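Local coordinates for arylmalonate decarboxylase (Bordetella bronchiseptica, PDB 3DTV), which catalyses the decarboxylation of 2-aryl-2-methylmalonates, taking up a proton to give 2-arylpropionates and carbon dioxide, at residues R81-N86 / A139-V144; V120-A125 / G183-C188; H58-Q63 / R94-L99; G10-P15 / A68-M73; T106-G111 / V209-A214. All coordinates share one frame; numbering follows the deposited sequence.

Contact 1 of 5, residues R81-N86 / A139-V144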
# COMPACT_ATOMS: atom_id res chain seq x y z
N ARG A 81 -10.45 -8.17 5.79
CA ARG A 81 -10.85 -9.09 6.83
C ARG A 81 -10.31 -8.64 8.18
O ARG A 81 -10.39 -9.38 9.17
CB ARG A 81 -10.38 -10.49 6.49
CG ARG A 81 -10.65 -10.81 5.06
CD ARG A 81 -11.29 -12.13 4.93
NE ARG A 81 -12.49 -12.14 4.07
CZ ARG A 81 -13.75 -12.25 4.51
NH1 ARG A 81 -14.03 -12.34 5.83
NH2 ARG A 81 -14.76 -12.27 3.64
N GLY A 82 -9.74 -7.42 8.22
CA GLY A 82 -9.43 -6.82 9.51
C GLY A 82 -7.93 -6.91 9.78
O GLY A 82 -7.18 -7.51 8.99
N ALA A 83 -7.50 -6.32 10.89
CA ALA A 83 -6.06 -6.15 11.17
C ALA A 83 -5.45 -7.48 11.67
O ALA A 83 -4.29 -7.79 11.39
CB ALA A 83 -5.83 -5.03 12.22
N ALA A 84 -6.24 -8.27 12.39
CA ALA A 84 -5.77 -9.54 12.95
C ALA A 84 -5.43 -10.51 11.80
O ALA A 84 -4.38 -11.17 11.79
CB ALA A 84 -6.84 -10.14 13.90
N PHE A 85 -6.32 -10.58 10.81
CA PHE A 85 -6.11 -11.44 9.63
C PHE A 85 -4.83 -11.00 8.85
O PHE A 85 -4.02 -11.84 8.43
CB PHE A 85 -7.33 -11.40 8.73
CG PHE A 85 -7.15 -12.17 7.42
CD1 PHE A 85 -7.39 -13.53 7.37
CD2 PHE A 85 -6.71 -11.53 6.28
CE1 PHE A 85 -7.26 -14.27 6.18
CE2 PHE A 85 -6.54 -12.26 5.06
CZ PHE A 85 -6.82 -13.64 5.03
N ASN A 86 -4.69 -9.69 8.62
CA ASN A 86 -3.47 -9.14 7.99
C ASN A 86 -2.21 -9.63 8.73
O ASN A 86 -1.28 -10.09 8.10
CB ASN A 86 -3.53 -7.61 7.95
CG ASN A 86 -2.31 -7.01 7.28
OD1 ASN A 86 -2.01 -7.32 6.14
ND2 ASN A 86 -1.61 -6.10 7.98
N ALA A 139 -8.95 1.95 12.42
CA ALA A 139 -9.33 2.18 13.83
C ALA A 139 -8.89 1.01 14.76
O ALA A 139 -8.51 1.22 15.90
CB ALA A 139 -10.86 2.46 13.93
N GLU A 140 -8.95 -0.22 14.27
CA GLU A 140 -8.39 -1.37 14.95
C GLU A 140 -6.92 -1.10 15.30
O GLU A 140 -6.48 -1.47 16.39
CB GLU A 140 -8.49 -2.59 14.04
CG GLU A 140 -9.03 -3.88 14.64
CD GLU A 140 -9.10 -5.02 13.61
OE1 GLU A 140 -9.64 -4.74 12.46
OE2 GLU A 140 -8.56 -6.15 13.92
N GLU A 141 -6.17 -0.49 14.38
CA GLU A 141 -4.75 -0.18 14.56
C GLU A 141 -4.49 1.15 15.26
O GLU A 141 -3.33 1.56 15.37
CB GLU A 141 -4.02 -0.24 13.20
CG GLU A 141 -4.05 -1.67 12.63
CD GLU A 141 -2.96 -2.53 13.19
OE1 GLU A 141 -2.71 -3.60 12.63
OE2 GLU A 141 -2.30 -2.16 14.16
N SER A 142 -5.58 1.78 15.73
CA SER A 142 -5.63 2.98 16.62
C SER A 142 -5.40 4.32 15.89
O SER A 142 -5.08 5.33 16.53
CB SER A 142 -4.71 2.86 17.86
OG SER A 142 -3.35 3.20 17.50
N LEU A 143 -5.52 4.29 14.56
CA LEU A 143 -5.64 5.51 13.79
C LEU A 143 -7.09 5.98 13.85
O LEU A 143 -8.00 5.18 14.14
CB LEU A 143 -5.25 5.30 12.33
CG LEU A 143 -3.79 4.86 12.15
CD1 LEU A 143 -3.36 5.17 10.70
CD2 LEU A 143 -2.89 5.61 13.13
N VAL A 144 -7.29 7.26 13.52
CA VAL A 144 -8.63 7.87 13.51
C VAL A 144 -9.08 8.28 12.09
O VAL A 144 -8.70 9.34 11.61
CB VAL A 144 -8.65 9.07 14.43
CG1 VAL A 144 -10.15 9.60 14.64
CG2 VAL A 144 -8.01 8.71 15.73

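Contact 2 of 5, residues V120-A125 / G183-C188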
# COMPACT_ATOMS: atom_id res chain seq x y z
N VAL A 120 -6.88 10.53 9.82
CA VAL A 120 -6.60 10.34 8.41
C VAL A 120 -7.88 10.46 7.60
O VAL A 120 -8.89 9.83 7.92
CB VAL A 120 -5.89 8.94 8.16
CG1 VAL A 120 -6.75 7.80 8.67
CG2 VAL A 120 -5.50 8.76 6.66
N ALA A 121 -7.84 11.23 6.52
CA ALA A 121 -8.95 11.27 5.57
C ALA A 121 -8.80 10.21 4.48
O ALA A 121 -7.70 9.92 4.02
CB ALA A 121 -9.12 12.71 4.97
N LEU A 122 -9.92 9.65 4.02
CA LEU A 122 -9.88 8.55 3.08
C LEU A 122 -10.29 8.96 1.66
O LEU A 122 -11.33 9.56 1.47
CB LEU A 122 -10.79 7.43 3.61
CG LEU A 122 -10.20 6.40 4.57
CD1 LEU A 122 -9.23 6.96 5.50
CD2 LEU A 122 -11.32 5.65 5.29
N ALA A 123 -9.47 8.62 0.68
CA ALA A 123 -9.77 8.85 -0.75
C ALA A 123 -9.53 7.58 -1.53
O ALA A 123 -8.37 7.14 -1.74
CB ALA A 123 -8.89 9.99 -1.31
N THR A 124 -10.59 6.94 -1.98
CA THR A 124 -10.39 5.57 -2.45
C THR A 124 -11.10 5.28 -3.76
O THR A 124 -11.83 6.13 -4.29
CB THR A 124 -10.90 4.54 -1.46
OG1 THR A 124 -12.29 4.30 -1.73
CG2 THR A 124 -10.67 4.98 0.02
N ALA A 125 -10.91 4.07 -4.27
CA ALA A 125 -11.58 3.71 -5.50
C ALA A 125 -12.55 2.56 -5.18
O ALA A 125 -12.98 1.82 -6.07
CB ALA A 125 -10.55 3.36 -6.58
N GLY A 183 -3.53 13.96 7.59
CA GLY A 183 -3.09 13.55 6.26
C GLY A 183 -4.17 12.78 5.52
O GLY A 183 -5.32 12.68 6.02
N ILE A 184 -3.81 12.23 4.36
CA ILE A 184 -4.79 11.63 3.47
C ILE A 184 -4.32 10.25 3.05
O ILE A 184 -3.17 10.06 2.62
CB ILE A 184 -5.04 12.49 2.21
CG1 ILE A 184 -5.36 13.92 2.58
CG2 ILE A 184 -6.14 11.89 1.38
CD1 ILE A 184 -5.67 14.84 1.40
N LEU A 185 -5.19 9.27 3.17
CA LEU A 185 -4.89 7.97 2.59
C LEU A 185 -5.57 7.85 1.21
O LEU A 185 -6.82 7.87 1.10
CB LEU A 185 -5.30 6.85 3.54
CG LEU A 185 -5.35 5.47 2.95
CD1 LEU A 185 -3.98 5.07 2.46
CD2 LEU A 185 -5.88 4.48 4.00
N LEU A 186 -4.74 7.80 0.16
CA LEU A 186 -5.24 7.59 -1.21
C LEU A 186 -5.12 6.11 -1.56
O LEU A 186 -4.01 5.60 -1.84
CB LEU A 186 -4.46 8.46 -2.21
CG LEU A 186 -4.82 8.33 -3.71
CD1 LEU A 186 -6.31 8.55 -3.98
CD2 LEU A 186 -3.95 9.33 -4.57
N SER A 187 -6.23 5.41 -1.56
CA SER A 187 -6.13 3.96 -1.52
C SER A 187 -6.62 3.41 -2.85
O SER A 187 -7.82 3.40 -3.12
CB SER A 187 -6.94 3.34 -0.38
OG SER A 187 -6.50 1.99 -0.12
N CYS A 188 -5.67 2.97 -3.68
CA CYS A 188 -5.98 2.43 -5.00
C CYS A 188 -4.67 1.86 -5.61
O CYS A 188 -4.03 2.49 -6.47
CB CYS A 188 -6.62 3.51 -5.87
SG CYS A 188 -5.78 5.19 -5.84

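Contact 3 of 5, residues H58-Q63 / R94-L99. With SO4 (sulfate ion), chain E; SO4 (sulfate ion), chain G.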
# COMPACT_ATOMS: atom_id res chain seq x y z
N HIS A 58 1.91 -18.38 -3.72
CA HIS A 58 2.65 -17.40 -4.50
C HIS A 58 3.84 -16.83 -3.78
O HIS A 58 4.82 -16.46 -4.42
CB HIS A 58 1.72 -16.29 -5.01
CG HIS A 58 0.81 -16.77 -6.10
ND1 HIS A 58 1.06 -16.55 -7.44
CD2 HIS A 58 -0.31 -17.54 -6.05
CE1 HIS A 58 0.11 -17.12 -8.16
NE2 HIS A 58 -0.71 -17.75 -7.35
N ALA A 59 3.78 -16.73 -2.46
CA ALA A 59 4.99 -16.35 -1.71
C ALA A 59 6.14 -17.35 -1.90
O ALA A 59 7.31 -16.96 -2.01
CB ALA A 59 4.65 -16.17 -0.19
N ARG A 60 5.80 -18.63 -1.90
CA ARG A 60 6.76 -19.73 -2.13
C ARG A 60 7.32 -19.62 -3.54
O ARG A 60 8.51 -19.89 -3.75
CB ARG A 60 6.09 -21.11 -2.00
CG ARG A 60 5.69 -21.54 -0.60
CD ARG A 60 5.47 -23.08 -0.55
NE ARG A 60 4.60 -23.44 0.55
CZ ARG A 60 3.30 -23.72 0.44
NH1 ARG A 60 2.69 -23.67 -0.76
NH2 ARG A 60 2.64 -24.08 1.54
N ARG A 61 6.48 -19.26 -4.51
CA ARG A 61 6.94 -19.06 -5.90
C ARG A 61 8.00 -17.96 -6.01
O ARG A 61 8.99 -18.11 -6.69
CB ARG A 61 5.77 -18.69 -6.80
CG ARG A 61 4.82 -19.82 -6.98
CD ARG A 61 3.80 -19.46 -8.00
NE ARG A 61 2.63 -20.31 -7.95
CZ ARG A 61 1.64 -20.27 -8.84
NH1 ARG A 61 1.72 -19.44 -9.89
NH2 ARG A 61 0.56 -21.05 -8.67
N LEU A 62 7.77 -16.84 -5.34
CA LEU A 62 8.75 -15.74 -5.38
C LEU A 62 10.03 -16.13 -4.62
O LEU A 62 11.11 -15.77 -5.03
CB LEU A 62 8.14 -14.48 -4.75
CG LEU A 62 6.93 -13.93 -5.51
CD1 LEU A 62 6.15 -12.91 -4.63
CD2 LEU A 62 7.44 -13.26 -6.82
N GLN A 63 9.88 -16.84 -3.50
CA GLN A 63 11.03 -17.35 -2.79
C GLN A 63 11.86 -18.16 -3.78
O GLN A 63 13.09 -17.94 -3.89
CB GLN A 63 10.62 -18.22 -1.60
CG GLN A 63 11.76 -18.68 -0.77
CD GLN A 63 12.43 -19.92 -1.35
OE1 GLN A 63 11.76 -20.89 -1.78
NE2 GLN A 63 13.77 -19.90 -1.39
N ARG A 94 5.62 -15.80 5.98
CA ARG A 94 6.98 -15.90 6.46
C ARG A 94 7.37 -17.34 6.82
O ARG A 94 8.48 -17.78 6.56
CB ARG A 94 7.14 -15.05 7.72
CG ARG A 94 8.61 -14.98 8.10
CD ARG A 94 8.83 -15.34 9.54
NE ARG A 94 8.21 -14.33 10.35
CZ ARG A 94 7.51 -14.57 11.45
NH1 ARG A 94 7.34 -15.81 11.90
NH2 ARG A 94 7.00 -13.54 12.08
N GLU A 95 6.46 -18.06 7.49
CA GLU A 95 6.72 -19.44 7.86
C GLU A 95 6.80 -20.34 6.63
O GLU A 95 7.58 -21.33 6.64
CB GLU A 95 5.65 -19.95 8.86
CG GLU A 95 5.71 -19.21 10.19
CD GLU A 95 6.97 -19.52 10.96
OE1 GLU A 95 7.57 -20.58 10.76
OE2 GLU A 95 7.37 -18.71 11.82
N ALA A 96 6.03 -20.04 5.58
CA ALA A 96 6.09 -20.89 4.33
C ALA A 96 7.37 -20.67 3.59
O ALA A 96 7.79 -21.48 2.78
CB ALA A 96 4.94 -20.59 3.38
N THR A 97 8.01 -19.53 3.85
CA THR A 97 8.95 -18.99 2.89
C THR A 97 10.35 -18.80 3.50
O THR A 97 11.35 -18.86 2.79
CB THR A 97 8.34 -17.65 2.44
OG1 THR A 97 8.38 -17.52 1.06
CG2 THR A 97 8.93 -16.52 3.11
N GLY A 98 10.42 -18.57 4.82
CA GLY A 98 11.67 -18.23 5.48
C GLY A 98 12.14 -16.82 5.21
O GLY A 98 13.27 -16.48 5.51
N LEU A 99 11.29 -15.98 4.63
CA LEU A 99 11.67 -14.62 4.25
C LEU A 99 10.82 -13.61 5.03
O LEU A 99 9.69 -13.94 5.41
CB LEU A 99 11.45 -14.39 2.74
CG LEU A 99 12.07 -15.41 1.75
CD1 LEU A 99 11.64 -15.09 0.32
CD2 LEU A 99 13.62 -15.44 1.83
S SO4 E . -1.15 -20.60 -11.84
O1 SO4 E . -2.03 -20.81 -12.98
O2 SO4 E . -0.98 -19.18 -11.55
O3 SO4 E . -1.70 -21.32 -10.67
O4 SO4 E . 0.17 -21.17 -12.11
S SO4 G . 8.22 -10.55 9.32
O1 SO4 G . 6.89 -9.90 9.63
O2 SO4 G . 9.29 -9.57 9.05
O3 SO4 G . 8.60 -11.25 10.54
O4 SO4 G . 8.02 -11.40 8.14

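Contact 4 of 5, residues G10-P15 / A68-M73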
# COMPACT_ATOMS: atom_id res chain seq x y z
N GLY A 10 10.14 -9.41 -3.98
CA GLY A 10 9.04 -10.15 -4.59
C GLY A 10 7.70 -9.49 -4.24
O GLY A 10 7.47 -9.07 -3.07
N MET A 11 6.81 -9.41 -5.22
CA MET A 11 5.51 -8.84 -4.95
C MET A 11 4.42 -9.76 -5.44
O MET A 11 4.36 -10.13 -6.60
CB MET A 11 5.38 -7.50 -5.66
CG MET A 11 6.29 -6.45 -5.03
SD MET A 11 6.16 -4.81 -5.78
CE MET A 11 6.88 -3.78 -4.46
N ILE A 12 3.52 -10.10 -4.54
CA ILE A 12 2.31 -10.77 -4.91
C ILE A 12 1.29 -9.75 -5.34
O ILE A 12 0.91 -8.84 -4.59
CB ILE A 12 1.78 -11.63 -3.72
CG1 ILE A 12 2.88 -12.53 -3.14
CG2 ILE A 12 0.53 -12.42 -4.14
CD1 ILE A 12 2.42 -13.28 -1.89
N VAL A 13 0.81 -9.90 -6.56
CA VAL A 13 0.00 -8.86 -7.16
C VAL A 13 -1.39 -9.43 -7.47
O VAL A 13 -1.52 -10.58 -7.76
CB VAL A 13 0.75 -8.37 -8.42
CG1 VAL A 13 -0.13 -8.35 -9.65
CG2 VAL A 13 1.51 -7.09 -8.14
N PRO A 14 -2.44 -8.62 -7.37
CA PRO A 14 -3.76 -9.16 -7.62
C PRO A 14 -3.97 -9.71 -9.04
O PRO A 14 -4.49 -10.81 -9.15
CB PRO A 14 -4.68 -7.95 -7.39
CG PRO A 14 -3.90 -7.02 -6.45
CD PRO A 14 -2.48 -7.18 -6.96
N PRO A 15 -3.65 -8.94 -10.12
CA PRO A 15 -3.89 -9.46 -11.51
C PRO A 15 -3.29 -10.84 -11.83
O PRO A 15 -2.25 -11.20 -11.30
CB PRO A 15 -3.31 -8.35 -12.41
CG PRO A 15 -3.47 -7.10 -11.57
CD PRO A 15 -3.13 -7.56 -10.17
N ALA A 68 14.28 -11.80 -1.85
CA ALA A 68 14.81 -11.70 -0.49
C ALA A 68 13.72 -11.36 0.50
O ALA A 68 13.82 -11.70 1.67
CB ALA A 68 15.93 -10.64 -0.43
N VAL A 69 12.69 -10.65 0.04
CA VAL A 69 11.50 -10.37 0.89
C VAL A 69 10.28 -10.46 -0.02
O VAL A 69 10.42 -10.45 -1.24
CB VAL A 69 11.49 -8.94 1.55
CG1 VAL A 69 12.70 -8.73 2.44
CG2 VAL A 69 11.39 -7.86 0.51
N VAL A 70 9.09 -10.54 0.59
CA VAL A 70 7.85 -10.71 -0.17
C VAL A 70 6.78 -9.75 0.35
O VAL A 70 6.50 -9.74 1.55
CB VAL A 70 7.37 -12.15 -0.07
CG1 VAL A 70 5.94 -12.27 -0.62
CG2 VAL A 70 8.34 -13.11 -0.84
N SER A 71 6.19 -8.92 -0.52
CA SER A 71 5.05 -8.08 -0.14
C SER A 71 3.80 -8.54 -0.86
O SER A 71 3.82 -8.76 -2.06
CB SER A 71 5.31 -6.57 -0.46
OG SER A 71 4.18 -5.81 0.00
N LEU A 72 2.73 -8.74 -0.12
CA LEU A 72 1.39 -8.85 -0.69
C LEU A 72 0.88 -7.47 -1.10
O LEU A 72 0.43 -6.66 -0.27
CB LEU A 72 0.40 -9.51 0.31
CG LEU A 72 -1.05 -9.62 -0.15
CD1 LEU A 72 -1.21 -10.43 -1.45
CD2 LEU A 72 -1.91 -10.22 0.98
N MET A 73 0.89 -7.22 -2.40
CA MET A 73 0.76 -5.86 -2.88
C MET A 73 -0.68 -5.62 -3.29
O MET A 73 -0.90 -5.24 -4.42
CB MET A 73 1.71 -5.61 -4.07
CG MET A 73 3.15 -5.40 -3.66
SD MET A 73 3.40 -3.79 -2.78
CE MET A 73 3.59 -2.71 -4.25

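Contact 5 of 5, residues T106-G111 / V209-A214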
# COMPACT_ATOMS: atom_id res chain seq x y z
N THR A 106 -0.10 -3.18 5.69
CA THR A 106 0.97 -2.86 6.66
C THR A 106 1.84 -1.67 6.16
O THR A 106 2.26 -0.80 6.95
CB THR A 106 1.86 -4.11 6.87
OG1 THR A 106 1.07 -5.15 7.48
CG2 THR A 106 3.14 -3.79 7.68
N ALA A 107 2.11 -1.65 4.84
CA ALA A 107 2.89 -0.57 4.22
C ALA A 107 2.20 0.77 4.47
O ALA A 107 2.83 1.78 4.77
CB ALA A 107 2.99 -0.80 2.71
N VAL A 108 0.90 0.77 4.30
CA VAL A 108 0.05 1.94 4.60
C VAL A 108 0.10 2.37 6.05
O VAL A 108 0.27 3.55 6.33
CB VAL A 108 -1.44 1.70 4.13
CG1 VAL A 108 -2.38 2.59 4.89
CG2 VAL A 108 -1.52 1.97 2.63
N LEU A 109 -0.02 1.42 6.99
CA LEU A 109 0.11 1.77 8.43
C LEU A 109 1.48 2.33 8.71
O LEU A 109 1.62 3.38 9.33
CB LEU A 109 -0.09 0.54 9.30
CG LEU A 109 -1.46 -0.07 9.41
CD1 LEU A 109 -1.34 -1.33 10.22
CD2 LEU A 109 -2.42 0.99 10.06
N ASN A 110 2.51 1.64 8.24
CA ASN A 110 3.90 2.09 8.39
C ASN A 110 4.09 3.53 7.82
O ASN A 110 4.76 4.35 8.43
CB ASN A 110 4.88 1.12 7.72
CG ASN A 110 5.06 -0.21 8.49
OD1 ASN A 110 5.62 -1.21 7.97
ND2 ASN A 110 4.66 -0.22 9.73
N GLY A 111 3.54 3.81 6.64
CA GLY A 111 3.72 5.15 6.00
C GLY A 111 2.98 6.22 6.78
O GLY A 111 3.52 7.34 7.06
N VAL A 209 -0.45 9.45 1.84
CA VAL A 209 0.07 8.08 1.73
C VAL A 209 -0.82 7.36 0.75
O VAL A 209 -2.04 7.31 0.92
CB VAL A 209 0.14 7.33 3.09
CG1 VAL A 209 0.93 8.08 4.12
CG2 VAL A 209 -1.22 7.06 3.63
N SER A 210 -0.22 6.88 -0.32
CA SER A 210 -0.94 6.15 -1.36
C SER A 210 -0.51 4.65 -1.38
O SER A 210 0.68 4.33 -1.24
CB SER A 210 -0.63 6.85 -2.69
OG SER A 210 -1.27 6.22 -3.77
N SER A 211 -1.47 3.75 -1.56
CA SER A 211 -1.26 2.30 -1.45
C SER A 211 -0.04 1.76 -2.17
O SER A 211 0.82 1.11 -1.56
CB SER A 211 -2.51 1.60 -1.99
OG SER A 211 -3.54 1.89 -1.09
N SER A 212 0.02 2.02 -3.48
CA SER A 212 1.01 1.38 -4.33
C SER A 212 2.40 1.95 -4.04
O SER A 212 3.32 1.18 -3.74
CB SER A 212 0.67 1.60 -5.81
OG SER A 212 1.59 0.88 -6.63
N PRO A 213 2.56 3.29 -4.08
CA PRO A 213 3.85 3.84 -3.69
C PRO A 213 4.31 3.47 -2.29
O PRO A 213 5.49 3.14 -2.10
CB PRO A 213 3.63 5.38 -3.83
CG PRO A 213 2.49 5.49 -4.77
CD PRO A 213 1.60 4.36 -4.45
N ALA A 214 3.38 3.47 -1.32
CA ALA A 214 3.68 3.07 0.04
C ALA A 214 4.14 1.60 0.07
O ALA A 214 5.05 1.24 0.82
CB ALA A 214 2.46 3.31 0.99

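Contact 1 of 5, residues R81-N86 / A139-V144
A helix start meets a helix end here: Glu140, in the last turn of helix 128-140, reaches the first backbone amides of helix 83-97, just beyond Gly82 at the N-cap position. The Glu140 side chain is extended beyond CG, and this brings its carboxylate alongside Ala83. Ala83 N donates to Glu140 OE1 over 3.1 Å in a fairly straight bond (161° at the hydrogen), approaching from above the carboxylate plane, 38° out of it. The second oxygen takes a weak bond, with Ala84 N to Glu140 OE2 at 3.5 Å. Both oxygens thus sit at the positive end of the helix dipole, which would be expected to stabilise their negative charge.

The methyl of Ala83 fills the angle between two acidic side chains. Its CB lies 3.4 Å from Glu140 OE2. From the other side chain, a bend at the second torsion of Glu141 (chi2 -83°) carries Glu141 OE1 to 3.5 Å from Ala83 CB; the other oxygen, OE2, forms a long, weak ion pair with Arg113. Behind the two glutamates the chain leaves the helix through Ser142, whose backbone has positive phi and whose N bonds to Ala139 O at 3.0 Å. Ser142 is the C-prime residue of a Schellman motif, the classical helix ending from which the chain here runs on into strand 144-150.

Contact 2 of 5, residues V120-A125 / G183-C188
The peptide planes of strands 120-124 and 183-187 lie side by side in a parallel ladder, with side chains projecting from both faces of the sheet. Val120, Leu122, Thr124, Leu185 and Ser187 stand on one face, where helix 128-140 packs on the leucines. Ala121, Ala123, Ile184 and Leu186 stand on the other, the last three against helix 164-176. Between the strands, Ala121 N reaches Gly183 O in the carbonyl plane at 3.0 Å. Leu185 N meets Ala121 O at 2.7 Å, nearly along the C=O axis (176°), and the ladder continues through Ala123 N to Leu185 O and Ser187 N to Ala123 O. It ends in a weak bond of 3.4 Å from Ala125 N to Ser187 O.

On the first face, Val120 CG2 is placed anti to its own backbone N and lies against Leu185 CB at 3.7 Å, the two side chains crossing obliquely. On the other, Leu186 CD1 comes within 3.4 Å of Ala123 O and 4.0 Å of Ala123 CB. Apolar side chains thus flank most of the ladder, and two hydroxyls its C-terminal end: Thr124 OG1 is bonded to Asn131 OD1 and Tyr126 N, Ser187 OG to Tyr126 OH and Ser211 OG. A sulfate near Ser187, probably from the crystallisation liquor, may mark a pocket at this polar end.

Contact 3 of 5, residues H58-Q63 / R94-L99
Gln63 and Leu99 cross at about a right angle where helix 48-64 packs beside the end of helix 83-97, two neighbouring helices flanking the parallel sheet that contains strands 9-13 and 69-72. With CG anti to the backbone N (chi1 -175°), Gln63 directs its aliphatic part across the leucine: Gln63 CG lies 3.8 Å from Leu99 CD1. Thr97 lies beside this pair, but the exact setting of its side chain is uncertain.

One turn earlier, Arg60 is extended from CG to NE and runs alongside Ala96, whose methyl CB meets Arg60 NE at 4.0 Å, obliquely to the guanidinium. The inner side of the helix pair is apolar instead: Ala59 and Leu99 both rest on Val70 of the sheet.

The outward faces carry the charges. Arg61 lays its guanidinium over one face of the His58 ring, offset toward the rim, and is salt-bridged to Asp57; a sulfate, probably from the crystallisation liquor, lies at the edge of the Arg61 guanidinium. A second sulfate sits at the edge of the Arg94 guanidinium, where its O3 accepts from both Arg94 NE, at 3.1 Å, and Arg94 NH2, at 3.2 Å.

Contact 4 of 5, residues G10-P15 / A68-M73
Met11 and Met73 press their side chains together on one face of a parallel ladder between strands 9-13 and 69-72, the central pair of a four-stranded sheet with the 2-1-3-4 order of an open alpha/beta fold. Met11 is extended beyond CG, whereas Met73 is bent at both its second and third torsions (chi2 -70°, chi3 -84°) and curls to lie aslant Met11. Several atoms of each chain take part: Met73 CG lies 3.6 Å from Met11 CG, and Met73 CE lies 3.7 Å from Met11 SD.

The opposite face belongs to Ile12, which spans its two neighbours across the ladder. Its CD1 touches Val70 CG1 at 3.9 Å, while its CG2, anti to the backbone N, touches Leu72 CD1 at 3.8 Å.

Between the two faces the backbone sets the register. Gly10 N bonds to Val69 O, Ser71 N to Gly10 O and Ile12 N to Ser71 O, and the series finishes with Met73 N donating to Ile12 O over 2.7 Å, in the carbonyl plane. That last bond ties down Met73 just past the end of strand 69-72, and may so favour the turn of its side chain over Met11.

Further out, strands 33-37 and 101-103 complete the sheet on either side. Helix 211-223 backs the methionines through Phe216, and helix 48-64 closes over Ile12 with His58, Ala59 and Leu62. Packing is tightest between the two methionine methyls, where Met11 CE and Met73 CE approach to 3.5 Å, less than the usual van der Waals separation.

Contact 5 of 5, residues T106-G111 / V209-A214
Val108 holds CG1 anti to its backbone N (chi1 157°), which leaves CG2 as the branch that meets Ser211, at 4.1 Å from Ser211 CA. Val209 has CG1 anti to its carbonyl carbon (chi1 -56°) and points that methyl at the helix backbone, 3.8 Å from Gly111 C. These torsions fit helix 104-114 against a strand-to-helix turn of the alpha/beta fold, in which strand 208-210 passes directly into helix 211-223.

This is a van der Waals contact close to the centre of the chain, mainly of aliphatic groups on backbone. No hydrogen bond spans it; small residues instead let the two backbones draw together, and the CA atoms of Ala107 and Ala214 are 5.6 Å apart. Gly111 presents bare backbone to the valine methyl.

Around this seam, Val108 and Val209 both rest on Leu185 of the neighbouring strand 183-187. The hydroxyl of Ser211 is bonded to Ser187 and weakly to Thr75, near a sulfate probably from the crystallisation liquor. Helix 211-223 continues from strand 208-210 of one four-stranded sheet and packs on Met11 and Met73 of the other, so the contact lies where the two halves join. Its closest approach is Ala107 CB to Ala214 O, at 3.5 Å.

Contacts 2 and 4 are buried parallel ladders, one in each four-stranded sheet, and lie on opposite sides of the chain's centre, their centres about 21 Å apart. Contact 5, also buried, lies between the sheets and relies on alanine and valine methyls packed against backbone; it adjoins contact 2 through the pairing of strands 183-187 and 208-210, and touches contact 4 through Met73. Contacts 1 and 3 lie at the surface and share helix 83-97: its start is met by one clear and one weak bond from backbone amides to a carboxylate, its end by packing against helix 48-64, with charges outside. Contact 3 backs onto contact 4, whereas contact 1 reaches contact 5 through Asn86 and Thr106.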